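Local structure of cellulase (Rhodothermus marinus, 3B7M) at residues 3-8 with 34-39; 79-84 with 165-170; 102-107 with 187-192. The protein probably cleaves internal beta-1,4-glycosidic bonds of cellulose, as an endoglucanase of glycosyl hydrolase family 12 in a thermostable variant with a redesigned active surface. All coordinates share one frame; numbering follows the deposited sequence. Where two conformers were deposited one is given.

Overall arrangement
The three contacts illustrate how one beta-jelly-roll sandwich uses different chemistry at different places. Contacts 1 and 2 belong to the same six-stranded antiparallel sheet and close it at its two margins, strand 2-5 on one side and strand 165-170 on the other; their centres lie about 22 Å apart. Both are partly buried. Contact 1 keeps a regular ladder with apolar residues on one face and glutamates on the other, whereas contact 2 breaks its ladder with a bulge and adds an arginine and a water. Contact 3 is a surface contact on the nine-stranded sheet, where a loop meets residues 187-192 through aromatic rings and a water, without a direct hydrogen bond.

Contact 1 of 3, residues 3-8 with 34-39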
ATOM      1  N   VAL A   3      16.644  -7.508  12.234  1.00 20.97           N
ATOM      2  CA  VAL A   3      17.733  -7.408  11.237  0.50 19.98           C
ATOM      3  C   VAL A   3      17.566  -6.132  10.422  1.00 19.58           C
ATOM      4  O   VAL A   3      16.467  -5.630  10.203  1.00 19.40           O
ATOM      5  CB  VAL A   3      17.903  -8.690  10.313  0.50 19.89           C
ATOM      6  CG1 VAL A   3      16.741  -8.833   9.327  0.50 19.63           C
ATOM      7  CG2 VAL A   3      19.314  -8.738   9.565  0.60 20.13           C
ATOM      8  N   GLU A   4      18.703  -5.566  10.021  1.00 18.54           N
ATOM      9  CA  GLU A   4      18.683  -4.370   9.195  1.00 17.64           C
ATOM     10  C   GLU A   4      18.964  -4.735   7.745  1.00 17.37           C
ATOM     11  O   GLU A   4      19.967  -5.379   7.446  1.00 17.25           O
ATOM     12  CB  GLU A   4      19.667  -3.314   9.683  1.00 17.45           C
ATOM     13  CG  GLU A   4      19.496  -1.975   8.951  1.00 16.34           C
ATOM     14  CD  GLU A   4      20.381  -0.865   9.487  1.00 17.62           C
ATOM     15  OE1 GLU A   4      21.632  -1.002   9.491  1.00 17.11           O
ATOM     16  OE2 GLU A   4      19.820   0.167   9.894  1.00 17.54           O
ATOM     17  N   LEU A   5      18.054  -4.337   6.860  1.00 17.06           N
ATOM     18  CA  LEU A   5      18.121  -4.650   5.435  1.00 17.15           C
ATOM     19  C   LEU A   5      18.470  -3.386   4.688  1.00 16.94           C
ATOM     20  O   LEU A   5      17.702  -2.432   4.729  1.00 17.40           O
ATOM     21  CB  LEU A   5      16.756  -5.153   4.911  1.00 17.18           C
ATOM     22  CG  LEU A   5      16.049  -6.338   5.580  1.00 17.44           C
ATOM     23  CD1 LEU A   5      14.757  -6.644   4.835  1.00 15.64           C
ATOM     24  CD2 LEU A   5      16.942  -7.566   5.606  1.00 17.97           C
ATOM     25  N   CYS A   6      19.589  -3.389   3.972  1.00 16.52           N
ATOM     26  CA  CYS A   6      20.066  -2.183   3.295  1.00 16.27           C
ATOM     27  C   CYS A   6      20.179  -2.369   1.780  1.00 16.38           C
ATOM     28  O   CYS A   6      20.509  -1.429   1.053  1.00 15.58           O
ATOM     29  CB  CYS A   6      21.416  -1.724   3.884  1.00 16.08           C
ATOM     30  SG  CYS A   6      21.343  -1.100   5.607  1.00 15.44           S
ATOM     31  N   GLY A   7      19.926  -3.592   1.317  1.00 16.65           N
ATOM     32  CA  GLY A   7      19.952  -3.895  -0.093  1.00 17.06           C
ATOM     33  C   GLY A   7      18.688  -3.428  -0.777  1.00 17.76           C
ATOM     34  O   GLY A   7      17.582  -3.554  -0.235  1.00 16.74           O
ATOM     35  N   GLN A   8      18.867  -2.902  -1.986  1.00 18.69           N
ATOM     36  CA  GLN A   8      17.797  -2.338  -2.794  1.00 20.50           C
ATOM     37  C   GLN A   8      16.568  -3.249  -2.894  1.00 20.18           C
ATOM     38  O   GLN A   8      15.440  -2.763  -2.837  1.00 19.97           O
ATOM     39  CB  GLN A   8      18.336  -1.980  -4.195  1.00 20.37           C
ATOM     40  CG  GLN A   8      17.270  -1.599  -5.216  1.00 22.01           C
ATOM     41  CD  GLN A   8      17.842  -1.280  -6.603  1.00 23.97           C
ATOM     42  OE1 GLN A   8      18.902  -1.788  -6.994  1.00 28.57           O
ATOM     43  NE2 GLN A   8      17.132  -0.430  -7.353  1.00 25.84           N
ATOM     44  N   ILE A  34      15.980  -0.553   6.302  1.00 13.96           N
ATOM     45  CA  ILE A  34      14.886  -0.716   7.255  1.00 14.81           C
ATOM     46  C   ILE A  34      15.301  -1.754   8.300  1.00 14.59           C
ATOM     47  O   ILE A  34      15.991  -2.715   7.979  1.00 14.34           O
ATOM     48  CB  ILE A  34      13.554  -1.117   6.588  1.00 14.11           C
ATOM     49  CG1 ILE A  34      13.720  -2.412   5.780  1.00 14.50           C
ATOM     50  CG2 ILE A  34      13.060   0.005   5.698  1.00 15.37           C
ATOM     51  CD1 ILE A  34      12.411  -2.963   5.216  1.00 15.49           C
ATOM     52  N   GLU A  35      14.910  -1.520   9.542  1.00 15.12           N
ATOM     53  CA  GLU A  35      15.143  -2.470  10.607  1.00 16.67           C
ATOM     54  C   GLU A  35      13.846  -3.227  10.850  1.00 16.71           C
ATOM     55  O   GLU A  35      12.805  -2.614  11.128  1.00 16.55           O
ATOM     56  CB  GLU A  35      15.581  -1.745  11.866  1.00 16.84           C
ATOM     57  CG  GLU A  35      15.854  -2.688  12.999  1.00 20.04           C
ATOM     58  CD  GLU A  35      16.187  -1.957  14.257  1.00 24.31           C
ATOM     59  OE1 GLU A  35      17.287  -1.370  14.338  1.00 25.56           O
ATOM     60  OE2 GLU A  35      15.338  -1.970  15.161  1.00 27.06           O
ATOM     61  N   VAL A  36      13.914  -4.550  10.716  1.00 16.74           N
ATOM     62  CA  VAL A  36      12.730  -5.392  10.706  1.00 17.62           C
ATOM     63  C   VAL A  36      12.690  -6.303  11.928  1.00 18.45           C
ATOM     64  O   VAL A  36      13.675  -6.994  12.223  1.00 18.34           O
ATOM     65  CB  VAL A  36      12.681  -6.291   9.425  1.00 17.48           C
ATOM     66  CG1 VAL A  36      11.353  -7.023   9.322  1.00 17.63           C
ATOM     67  CG2 VAL A  36      12.916  -5.464   8.159  1.00 17.37           C
ATOM     68  N   GLY A  37      11.541  -6.323  12.607  1.00 18.85           N
ATOM     69  CA  GLY A  37      11.265  -7.318  13.644  1.00 19.14           C
ATOM     70  C   GLY A  37      10.711  -8.561  12.981  1.00 19.87           C
ATOM     71  O   GLY A  37       9.653  -8.514  12.365  1.00 19.30           O
ATOM     72  N   LEU A  38      11.437  -9.670  13.112  1.00 20.29           N
ATOM     73  CA  LEU A  38      11.134 -10.902  12.399  1.00 21.98           C
ATOM     74  C   LEU A  38       9.892 -11.646  12.894  1.00 22.46           C
ATOM     75  O   LEU A  38       9.306 -12.420  12.139  1.00 22.67           O
ATOM     76  CB  LEU A  38      12.346 -11.833  12.408  1.00 22.13           C
ATOM     77  CG  LEU A  38      13.567 -11.314  11.644  1.00 24.70           C
ATOM     78  CD1 LEU A  38      14.825 -12.038  12.104  1.00 27.54           C
ATOM     79  CD2 LEU A  38      13.360 -11.472  10.130  1.00 26.10           C
ATOM     80  N   GLU A  39       9.486 -11.407  14.136  1.00 22.44           N
ATOM     81  CA  GLU A  39       8.269 -12.031  14.666  1.00 23.38           C
ATOM     82  C   GLU A  39       7.006 -11.242  14.307  1.00 23.09           C
ATOM     83  O   GLU A  39       5.965 -11.823  13.973  1.00 23.00           O
ATOM     84  CB  GLU A  39       8.377 -12.203  16.184  1.00 23.72           C
ATOM     85  CG  GLU A  39       7.079 -12.658  16.879  1.00 27.23           C
ATOM     86  CD  GLU A  39       6.678 -14.099  16.557  1.00 31.09           C
ATOM     87  OE1 GLU A  39       7.531 -14.887  16.093  1.00 32.36           O
ATOM     88  OE2 GLU A  39       5.497 -14.441  16.776  1.00 34.27           O
TER
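Leu5 lays its side chain obliquely across that of Val36, its CD1 methyl meeting Val36 CG2 at 4.0 Å. Two torsions steer these groups together: Leu5 carries CG beside its own backbone N (chi1 -55°), and Val36 has CG1 anti to its N (chi1 -172°), which leaves CG2 as the methyl turned to the leucine. Further along the same face, Leu5 CB approaches Ile34 CG1 at 4.2 Å. Val3 shares this face; its touch on Leu38 is marginal and depends on which of its conformers is taken.

The backbone beneath is a regular antiparallel ladder. Val3 pairs with Val36 and Leu5 with Ile34, each as a hydrogen-bonded pair with two N-H...O bonds; the bond from Leu5 N to Ile34 O spans 2.9 Å and is nearly straight at 173°. Between them Glu4 and Glu35 form a non-hydrogen-bonded pair, with their alpha carbons 4.3 Å apart. Here CA-H...O contacts fill in, Glu35 CA to Val3 O and Glu4 CA to Ile34 O.

Both glutamates project from the opposite face with extended chains. Their carboxylates do not touch, Glu4 OE2 standing 5.3 Å from Glu35 OE1, and the like charges would probably disfavour a closer approach. Glu4 OE2 instead takes a hydrogen bond with Thr46 OG1, which ties it to strand 43-48.

Just past the ladder, Cys6 is joined by a disulfide to Cys33, the residue preceding Ile34. Strand 2-5 is an edge strand of the six-stranded antiparallel sheet of the jelly roll, and strand 32-37 lies between it and strand 43-48. The apolar face packs against the other sheet: Val36 touches Val14 and Val21, Ile34 also reaches Val21, and Leu5 rests on Arg12, residues of strands 11-14 and 19-22.

Contact 2 of 3, residues 79-84 with 165-170; sequences RTSWTL and SVTELD
A G1 beta bulge interrupts the pairing of these two antiparallel strands at the margin of the jelly-roll sheet: Glu168 and Leu169 both face Thr80, and the register shifts by one residue. Leu169 N bonds to Thr80 O, while Glu168 N, although close to that same oxygen, points instead at Ser81 OG, making a bond of 3.0 Å that is nearly straight at 171°. The serine can receive it because its hydroxyl lies beside its own backbone N (chi1 -50°). Water 1 links Ser81 OG to the carboxylate of Glu168, so the backbone N of Glu168 binds this hydroxyl directly and its carboxylate binds it through the water. On the far side of the bulge the regular ladder resumes, with Trp82 and Val166 joined by two backbone bonds.

Thr80 and Leu169 lie side by side on the inward face, with Thr80 CG2 4.0 Å from Leu169 CB. Thr80 OG1 turns to Ser212 O and Tyr96 OH, and the indole N-H of Trp82 to Ser208 OG; Leu169 meets Phe174 of helix 171-181.

Arg79, bent at chi2, reaches across to the partner chain, its guanidinium lying over Asp170 CB. Arg79 NH1 donates to Glu168 O at 3.1 Å, while its NE forms a salt bridge with Asp77. The carboxylate of Asp170 stacks nearly parallel to the guanidinium, 16° between planes, so the long contact of 3.9 Å from NH2 of Arg79 to OD2 of Asp170 is electrostatic, with no N-H aimed at the oxygen.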
ATOM      1  N   ARG A  79     -10.441  -7.357   6.148  1.00 22.70           N
ATOM      2  CA  ARG A  79     -10.142  -6.451   7.250  1.00 22.38           C
ATOM      3  C   ARG A  79      -8.645  -6.264   7.418  1.00 21.11           C
ATOM      4  O   ARG A  79      -7.870  -7.148   7.071  1.00 20.78           O
ATOM      5  CB  ARG A  79     -10.706  -7.000   8.560  1.00 22.82           C
ATOM      6  CG  ARG A  79     -12.206  -7.180   8.566  1.00 25.80           C
ATOM      7  CD  ARG A  79     -12.920  -5.935   9.013  1.00 29.65           C
ATOM      8  NE  ARG A  79     -14.333  -6.006   8.641  1.00 32.43           N
ATOM      9  CZ  ARG A  79     -15.256  -5.127   9.008  1.00 34.76           C
ATOM     10  NH1 ARG A  79     -14.931  -4.079   9.765  1.00 33.69           N
ATOM     11  NH2 ARG A  79     -16.513  -5.301   8.612  1.00 36.29           N
ATOM     12  N   THR A  80      -8.257  -5.119   7.968  1.00 19.58           N
ATOM     13  CA  THR A  80      -6.863  -4.824   8.236  1.00 18.66           C
ATOM     14  C   THR A  80      -6.674  -3.844   9.399  1.00 18.52           C
ATOM     15  O   THR A  80      -7.495  -2.940   9.605  1.00 18.60           O
ATOM     16  CB  THR A  80      -6.162  -4.300   6.968  1.00 18.67           C
ATOM     17  OG1 THR A  80      -4.749  -4.307   7.165  1.00 17.05           O
ATOM     18  CG2 THR A  80      -6.641  -2.883   6.611  1.00 18.71           C
ATOM     19  N   SER A  81      -5.598  -4.037  10.158  1.00 17.83           N
ATOM     20  CA  SER A  81      -5.158  -3.062  11.153  1.00 17.95           C
ATOM     21  C   SER A  81      -3.706  -2.651  10.903  1.00 17.44           C
ATOM     22  O   SER A  81      -2.923  -3.414  10.343  1.00 17.99           O
ATOM     23  CB  SER A  81      -5.323  -3.615  12.578  1.00 17.84           C
ATOM     24  OG  SER A  81      -6.634  -4.130  12.753  1.00 20.49           O
ATOM     25  N   TRP A  82      -3.357  -1.434  11.308  1.00 16.55           N
ATOM     26  CA  TRP A  82      -2.023  -0.908  11.102  1.00 15.87           C
ATOM     27  C   TRP A  82      -1.800   0.331  11.962  1.00 16.41           C
ATOM     28  O   TRP A  82      -2.718   1.123  12.174  1.00 16.17           O
ATOM     29  CB  TRP A  82      -1.809  -0.581   9.620  1.00 14.84           C
ATOM     30  CG  TRP A  82      -0.405  -0.259   9.255  1.00 14.07           C
ATOM     31  CD1 TRP A  82       0.719  -0.927   9.653  1.00 13.25           C
ATOM     32  CD2 TRP A  82       0.038   0.796   8.387  1.00 12.99           C
ATOM     33  NE1 TRP A  82       1.835  -0.346   9.098  1.00 14.21           N
ATOM     34  CE2 TRP A  82       1.451   0.716   8.324  1.00 12.92           C
ATOM     35  CE3 TRP A  82      -0.623   1.805   7.659  1.00 13.00           C
ATOM     36  CZ2 TRP A  82       2.223   1.602   7.557  1.00 12.67           C
ATOM     37  CZ3 TRP A  82       0.142   2.688   6.898  1.00 13.67           C
ATOM     38  CH2 TRP A  82       1.555   2.584   6.858  1.00 13.57           C
ATOM     39  N   THR A  83      -0.583   0.490  12.461  1.00 16.58           N
ATOM     40  CA  THR A  83      -0.210   1.731  13.124  1.00 17.46           C
ATOM     41  C   THR A  83       1.081   2.251  12.527  1.00 17.37           C
ATOM     42  O   THR A  83       2.066   1.531  12.448  1.00 17.31           O
ATOM     43  CB  THR A  83      -0.053   1.559  14.647  1.00 17.15           C
ATOM     44  OG1 THR A  83      -1.226   0.940  15.169  1.00 18.93           O
ATOM     45  CG2 THR A  83       0.139   2.923  15.340  1.00 18.28           C
ATOM     46  N   LEU A  84       1.069   3.510  12.118  1.00 18.07           N
ATOM     47  CA  LEU A  84       2.267   4.142  11.612  1.00 18.96           C
ATOM     48  C   LEU A  84       2.713   5.235  12.569  1.00 20.72           C
ATOM     49  O   LEU A  84       1.907   5.750  13.375  1.00 21.58           O
ATOM     50  CB  LEU A  84       2.043   4.719  10.221  1.00 18.80           C
ATOM     51  CG  LEU A  84       1.041   5.865  10.134  1.00 17.35           C
ATOM     52  CD1 LEU A  84       1.705   7.118   9.588  1.00 16.42           C
ATOM     53  CD2 LEU A  84      -0.209   5.461   9.345  1.00 16.45           C
ATOM     54  N   SER A 165      -3.500   5.388  12.603  1.00 17.73           N
ATOM     55  CA  SER A 165      -3.930   4.115  13.138  1.00 17.84           C
ATOM     56  C   SER A 165      -5.280   3.716  12.576  1.00 18.03           C
ATOM     57  O   SER A 165      -6.219   4.508  12.594  1.00 18.05           O
ATOM     58  CB  SER A 165      -3.993   4.214  14.663  1.00 17.62           C
ATOM     59  OG  SER A 165      -4.402   2.985  15.214  1.00 20.32           O
ATOM     60  N   VAL A 166      -5.373   2.501  12.048  1.00 18.31           N
ATOM     61  CA  VAL A 166      -6.683   1.939  11.697  1.00 18.74           C
ATOM     62  C   VAL A 166      -6.810   0.571  12.335  1.00 19.34           C
ATOM     63  O   VAL A 166      -5.822  -0.179  12.406  1.00 19.26           O
ATOM     64  CB  VAL A 166      -6.926   1.839  10.164  1.00 18.39           C
ATOM     65  CG1 VAL A 166      -7.043   3.218   9.540  1.00 18.54           C
ATOM     66  CG2 VAL A 166      -5.839   0.995   9.472  1.00 18.55           C
ATOM     67  N   THR A 167      -8.004   0.255  12.835  1.00 19.66           N
ATOM     68  CA  THR A 167      -8.256  -1.064  13.406  0.50 19.80           C
ATOM     69  C   THR A 167      -9.512  -1.668  12.789  1.00 20.27           C
ATOM     70  O   THR A 167     -10.582  -1.061  12.782  1.00 19.98           O
ATOM     71  CB  THR A 167      -8.267  -1.071  14.984  0.50 19.98           C
ATOM     72  OG1 THR A 167      -8.858  -2.287  15.482  0.50 18.81           O
ATOM     73  CG2 THR A 167      -9.026   0.112  15.536  0.50 20.38           C
ATOM     74  N   GLU A 168      -9.351  -2.870  12.246  1.00 20.88           N
ATOM     75  CA  GLU A 168     -10.420  -3.576  11.556  1.00 21.84           C
ATOM     76  C   GLU A 168     -11.029  -2.701  10.470  1.00 21.42           C
ATOM     77  O   GLU A 168     -12.246  -2.676  10.301  1.00 21.33           O
ATOM     78  CB  GLU A 168     -11.507  -4.043  12.530  1.00 22.62           C
ATOM     79  CG  GLU A 168     -10.987  -4.560  13.846  1.00 26.88           C
ATOM     80  CD  GLU A 168     -10.817  -6.043  13.872  1.00 33.37           C
ATOM     81  OE1 GLU A 168     -10.203  -6.603  12.934  1.00 34.86           O
ATOM     82  OE2 GLU A 168     -11.302  -6.650  14.863  1.00 37.51           O
ATOM     83  N   LEU A 169     -10.180  -1.981   9.742  1.00 20.72           N
ATOM     84  CA  LEU A 169     -10.632  -1.216   8.590  1.00 20.23           C
ATOM     85  C   LEU A 169     -11.249  -2.167   7.562  1.00 20.00           C
ATOM     86  O   LEU A 169     -10.696  -3.226   7.266  1.00 19.29           O
ATOM     87  CB  LEU A 169      -9.482  -0.427   7.956  1.00 19.92           C
ATOM     88  CG  LEU A 169      -9.859   0.488   6.781  1.00 19.38           C
ATOM     89  CD1 LEU A 169     -10.668   1.688   7.248  1.00 19.94           C
ATOM     90  CD2 LEU A 169      -8.615   0.944   6.027  1.00 20.44           C
ATOM     91  N   ASP A 170     -12.405  -1.785   7.040  1.00 19.88           N
ATOM     92  CA  ASP A 170     -13.130  -2.639   6.106  1.00 20.11           C
ATOM     93  C   ASP A 170     -12.621  -2.377   4.694  1.00 19.54           C
ATOM     94  O   ASP A 170     -13.085  -1.454   4.043  1.00 19.03           O
ATOM     95  CB  ASP A 170     -14.628  -2.350   6.224  1.00 20.10           C
ATOM     96  CG  ASP A 170     -15.484  -3.219   5.312  1.00 22.44           C
ATOM     97  OD1 ASP A 170     -14.950  -4.018   4.501  1.00 23.03           O
ATOM     98  OD2 ASP A 170     -16.722  -3.084   5.417  1.00 25.22           O
TER
HETATM   99  O   HOH W   1      -7.990  -6.211  11.478  1.00 26.43           O

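Contact 3 of 3, residues 102-107 with 187-192; sequences ANPNHV and EWYLLS
Pro104 sits on the phenol ring of Tyr189, its CG 3.7 Å from the ring centroid and only 12° off the normal, a clear CH-pi contact. At the edge of the same ring, in its plane, lies the carbonyl oxygen of Ala102, 3.4 Å from Tyr189 CD1. Chi1 of -66° brings the Tyr189 ring alongside the loop, and chi2 of 81° turns its face to the proline. Ala102 also packs on Trp188: its CB lies 3.7 Å from Trp188 NE1, and its backbone N lies over a face of the indole. Pro104 CB makes a looser touch on Leu191 CD2. An alanine at Tyr189 would remove the ring and is likely to leave Pro104 without its aromatic partner and the loop freer to shift.

No direct hydrogen bond joins the segments; water 2 donates to Ala102 O and to Glu187 O, each at 2.8 Å. Glu187 O also accepts from Arg71 NE, and Tyr189 pairs through its backbone with Ala101, where strands 91-101 and 189-199 run together.

The loop's own hydrogen bonds probably contribute to the proline's position. Asn103 to His106 form a type I turn closed by His106 N to Asn103 O, and Asn103 OD1 takes the N-H of Asn105 from above its carbonyl plane. The arrangement is thus an Asx turn combined with a type I beta turn, in the surface loop linking strands 91-101 and 112-122 of the jelly roll.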
ATOM      1  N   ALA A 102      -6.985  -9.781 -13.800  1.00 21.83           N
ATOM      2  CA  ALA A 102      -7.912 -10.678 -14.467  1.00 23.25           C
ATOM      3  C   ALA A 102      -7.334 -12.095 -14.499  1.00 24.06           C
ATOM      4  O   ALA A 102      -8.054 -13.078 -14.310  1.00 23.61           O
ATOM      5  CB  ALA A 102      -8.202 -10.186 -15.879  1.00 23.60           C
ATOM      6  N   ASN A 103      -6.030 -12.181 -14.714  1.00 25.20           N
ATOM      7  CA  ASN A 103      -5.380 -13.455 -14.969  1.00 27.98           C
ATOM      8  C   ASN A 103      -4.181 -13.641 -14.056  1.00 29.48           C
ATOM      9  O   ASN A 103      -3.128 -13.036 -14.307  1.00 29.91           O
ATOM     10  CB  ASN A 103      -4.921 -13.503 -16.434  1.00 28.01           C
ATOM     11  CG  ASN A 103      -4.666 -14.926 -16.942  1.00 29.44           C
ATOM     12  OD1 ASN A 103      -4.668 -15.899 -16.178  1.00 30.12           O
ATOM     13  ND2 ASN A 103      -4.438 -15.043 -18.249  1.00 27.98           N
ATOM     14  N   PRO A 104      -4.311 -14.504 -13.021  1.00 31.06           N
ATOM     15  CA  PRO A 104      -3.190 -14.721 -12.072  1.00 32.53           C
ATOM     16  C   PRO A 104      -1.986 -15.353 -12.769  1.00 33.82           C
ATOM     17  O   PRO A 104      -0.873 -15.382 -12.216  1.00 34.44           O
ATOM     18  CB  PRO A 104      -3.762 -15.711 -11.047  1.00 32.50           C
ATOM     19  CG  PRO A 104      -5.262 -15.743 -11.297  1.00 31.21           C
ATOM     20  CD  PRO A 104      -5.474 -15.359 -12.723  1.00 30.63           C
ATOM     21  N   ASN A 105      -2.216 -15.815 -13.996  1.00 35.29           N
ATOM     22  CA  ASN A 105      -1.222 -16.558 -14.759  1.00 36.56           C
ATOM     23  C   ASN A 105      -0.579 -15.787 -15.928  1.00 37.01           C
ATOM     24  O   ASN A 105       0.320 -16.306 -16.602  1.00 36.52           O
ATOM     25  CB  ASN A 105      -1.841 -17.865 -15.263  1.00 37.05           C
ATOM     26  CG  ASN A 105      -0.842 -18.984 -15.299  1.00 38.50           C
ATOM     27  OD1 ASN A 105      -0.946 -19.944 -14.541  1.00 42.88           O
ATOM     28  ND2 ASN A 105       0.170 -18.845 -16.140  1.00 41.13           N
ATOM     29  N   HIS A 106      -1.034 -14.552 -16.159  1.00 37.63           N
ATOM     30  CA  HIS A 106      -0.475 -13.718 -17.230  1.00 38.32           C
ATOM     31  C   HIS A 106      -0.968 -12.282 -17.138  1.00 38.57           C
ATOM     32  O   HIS A 106      -2.155 -12.042 -16.906  1.00 38.68           O
ATOM     33  CB  HIS A 106      -0.824 -14.283 -18.615  1.00 38.30           C
ATOM     34  CG  HIS A 106       0.173 -13.933 -19.673  1.00 38.88           C
ATOM     35  ND1 HIS A 106       0.259 -12.675 -20.230  1.00 40.09           N
ATOM     36  CD2 HIS A 106       1.136 -14.676 -20.269  1.00 38.63           C
ATOM     37  CE1 HIS A 106       1.232 -12.659 -21.126  1.00 40.25           C
ATOM     38  NE2 HIS A 106       1.778 -13.861 -21.171  1.00 39.59           N
ATOM     39  N   VAL A 107      -0.055 -11.335 -17.334  1.00 38.93           N
ATOM     40  CA  VAL A 107      -0.412  -9.920 -17.407  1.00 39.41           C
ATOM     41  C   VAL A 107      -1.548  -9.712 -18.417  1.00 39.67           C
ATOM     42  O   VAL A 107      -1.565 -10.331 -19.489  1.00 39.67           O
ATOM     43  CB  VAL A 107       0.830  -9.016 -17.710  1.00 39.41           C
ATOM     44  CG1 VAL A 107       1.217  -9.059 -19.182  1.00 39.50           C
ATOM     45  CG2 VAL A 107       0.580  -7.577 -17.262  1.00 39.91           C
ATOM     46  N   GLU A 187     -15.002 -10.181 -11.458  1.00 25.29           N
ATOM     47  CA  GLU A 187     -14.309 -11.418 -11.835  1.00 25.25           C
ATOM     48  C   GLU A 187     -12.792 -11.356 -11.664  1.00 24.47           C
ATOM     49  O   GLU A 187     -12.117 -12.380 -11.786  1.00 23.93           O
ATOM     50  CB  GLU A 187     -14.595 -11.785 -13.298  1.00 26.08           C
ATOM     51  CG  GLU A 187     -16.061 -11.838 -13.660  1.00 29.60           C
ATOM     52  CD  GLU A 187     -16.568 -10.510 -14.189  1.00 34.50           C
ATOM     53  OE1 GLU A 187     -15.734  -9.686 -14.641  1.00 34.85           O
ATOM     54  OE2 GLU A 187     -17.805 -10.309 -14.165  1.00 36.72           O
ATOM     55  N   TRP A 188     -12.248 -10.165 -11.426  1.00 23.28           N
ATOM     56  CA  TRP A 188     -10.814 -10.051 -11.204  1.00 22.67           C
ATOM     57  C   TRP A 188     -10.410 -10.683  -9.886  1.00 22.02           C
ATOM     58  O   TRP A 188     -11.203 -10.737  -8.949  1.00 22.58           O
ATOM     59  CB  TRP A 188     -10.346  -8.595 -11.277  1.00 22.91           C
ATOM     60  CG  TRP A 188     -10.453  -8.009 -12.658  1.00 22.75           C
ATOM     61  CD1 TRP A 188     -10.825  -8.662 -13.807  1.00 23.05           C
ATOM     62  CD2 TRP A 188     -10.172  -6.657 -13.040  1.00 22.89           C
ATOM     63  NE1 TRP A 188     -10.798  -7.797 -14.869  1.00 23.20           N
ATOM     64  CE2 TRP A 188     -10.401  -6.561 -14.431  1.00 22.65           C
ATOM     65  CE3 TRP A 188      -9.755  -5.516 -12.339  1.00 22.31           C
ATOM     66  CZ2 TRP A 188     -10.228  -5.369 -15.138  1.00 23.74           C
ATOM     67  CZ3 TRP A 188      -9.585  -4.334 -13.035  1.00 22.91           C
ATOM     68  CH2 TRP A 188      -9.818  -4.267 -14.427  1.00 23.41           C
ATOM     69  N   TYR A 189      -9.181 -11.182  -9.826  1.00 21.04           N
ATOM     70  CA  TYR A 189      -8.656 -11.791  -8.620  1.00 20.27           C
ATOM     71  C   TYR A 189      -7.964 -10.737  -7.762  1.00 20.25           C
ATOM     72  O   TYR A 189      -7.278  -9.859  -8.290  1.00 19.72           O
ATOM     73  CB  TYR A 189      -7.633 -12.875  -8.984  1.00 20.74           C
ATOM     74  CG  TYR A 189      -8.218 -14.067  -9.697  1.00 20.41           C
ATOM     75  CD1 TYR A 189      -8.482 -14.023 -11.069  1.00 21.31           C
ATOM     76  CD2 TYR A 189      -8.517 -15.229  -9.007  1.00 19.89           C
ATOM     77  CE1 TYR A 189      -9.024 -15.108 -11.735  1.00 18.73           C
ATOM     78  CE2 TYR A 189      -9.057 -16.333  -9.667  1.00 21.89           C
ATOM     79  CZ  TYR A 189      -9.309 -16.258 -11.032  1.00 21.27           C
ATOM     80  OH  TYR A 189      -9.849 -17.341 -11.689  1.00 21.44           O
ATOM     81  N   LEU A 190      -8.151 -10.840  -6.446  1.00 19.51           N
ATOM     82  CA  LEU A 190      -7.386 -10.091  -5.469  1.00 19.64           C
ATOM     83  C   LEU A 190      -6.084 -10.839  -5.196  1.00 19.36           C
ATOM     84  O   LEU A 190      -6.101 -11.946  -4.663  1.00 19.23           O
ATOM     85  CB  LEU A 190      -8.200  -9.965  -4.174  1.00 19.56           C
ATOM     86  CG  LEU A 190      -7.566  -9.357  -2.918  1.00 20.34           C
ATOM     87  CD1 LEU A 190      -6.934  -8.026  -3.190  1.00 19.17           C
ATOM     88  CD2 LEU A 190      -8.608  -9.214  -1.837  1.00 20.56           C
ATOM     89  N   LEU A 191      -4.961 -10.231  -5.554  1.00 19.17           N
ATOM     90  CA  LEU A 191      -3.658 -10.895  -5.467  1.00 19.58           C
ATOM     91  C   LEU A 191      -2.907 -10.674  -4.156  1.00 19.34           C
ATOM     92  O   LEU A 191      -2.334 -11.615  -3.578  1.00 19.40           O
ATOM     93  CB  LEU A 191      -2.772 -10.461  -6.636  1.00 20.07           C
ATOM     94  CG  LEU A 191      -3.198 -10.839  -8.063  1.00 22.55           C
ATOM     95  CD1 LEU A 191      -2.113 -10.424  -9.036  1.00 25.47           C
ATOM     96  CD2 LEU A 191      -3.488 -12.327  -8.204  1.00 23.62           C
ATOM     97  N   SER A 192      -2.871  -9.423  -3.700  1.00 18.81           N
ATOM     98  CA  SER A 192      -2.121  -9.089  -2.500  1.00 18.41           C
ATOM     99  C   SER A 192      -2.589  -7.797  -1.858  1.00 18.12           C
ATOM    100  O   SER A 192      -3.236  -6.955  -2.507  1.00 17.96           O
ATOM    101  CB  SER A 192      -0.625  -8.975  -2.820  1.00 18.56           C
ATOM    102  OG  SER A 192      -0.408  -8.041  -3.859  1.00 19.38           O
TER
HETATM  103  O   HOH W   2     -10.858 -12.946 -14.228  1.00 28.06           O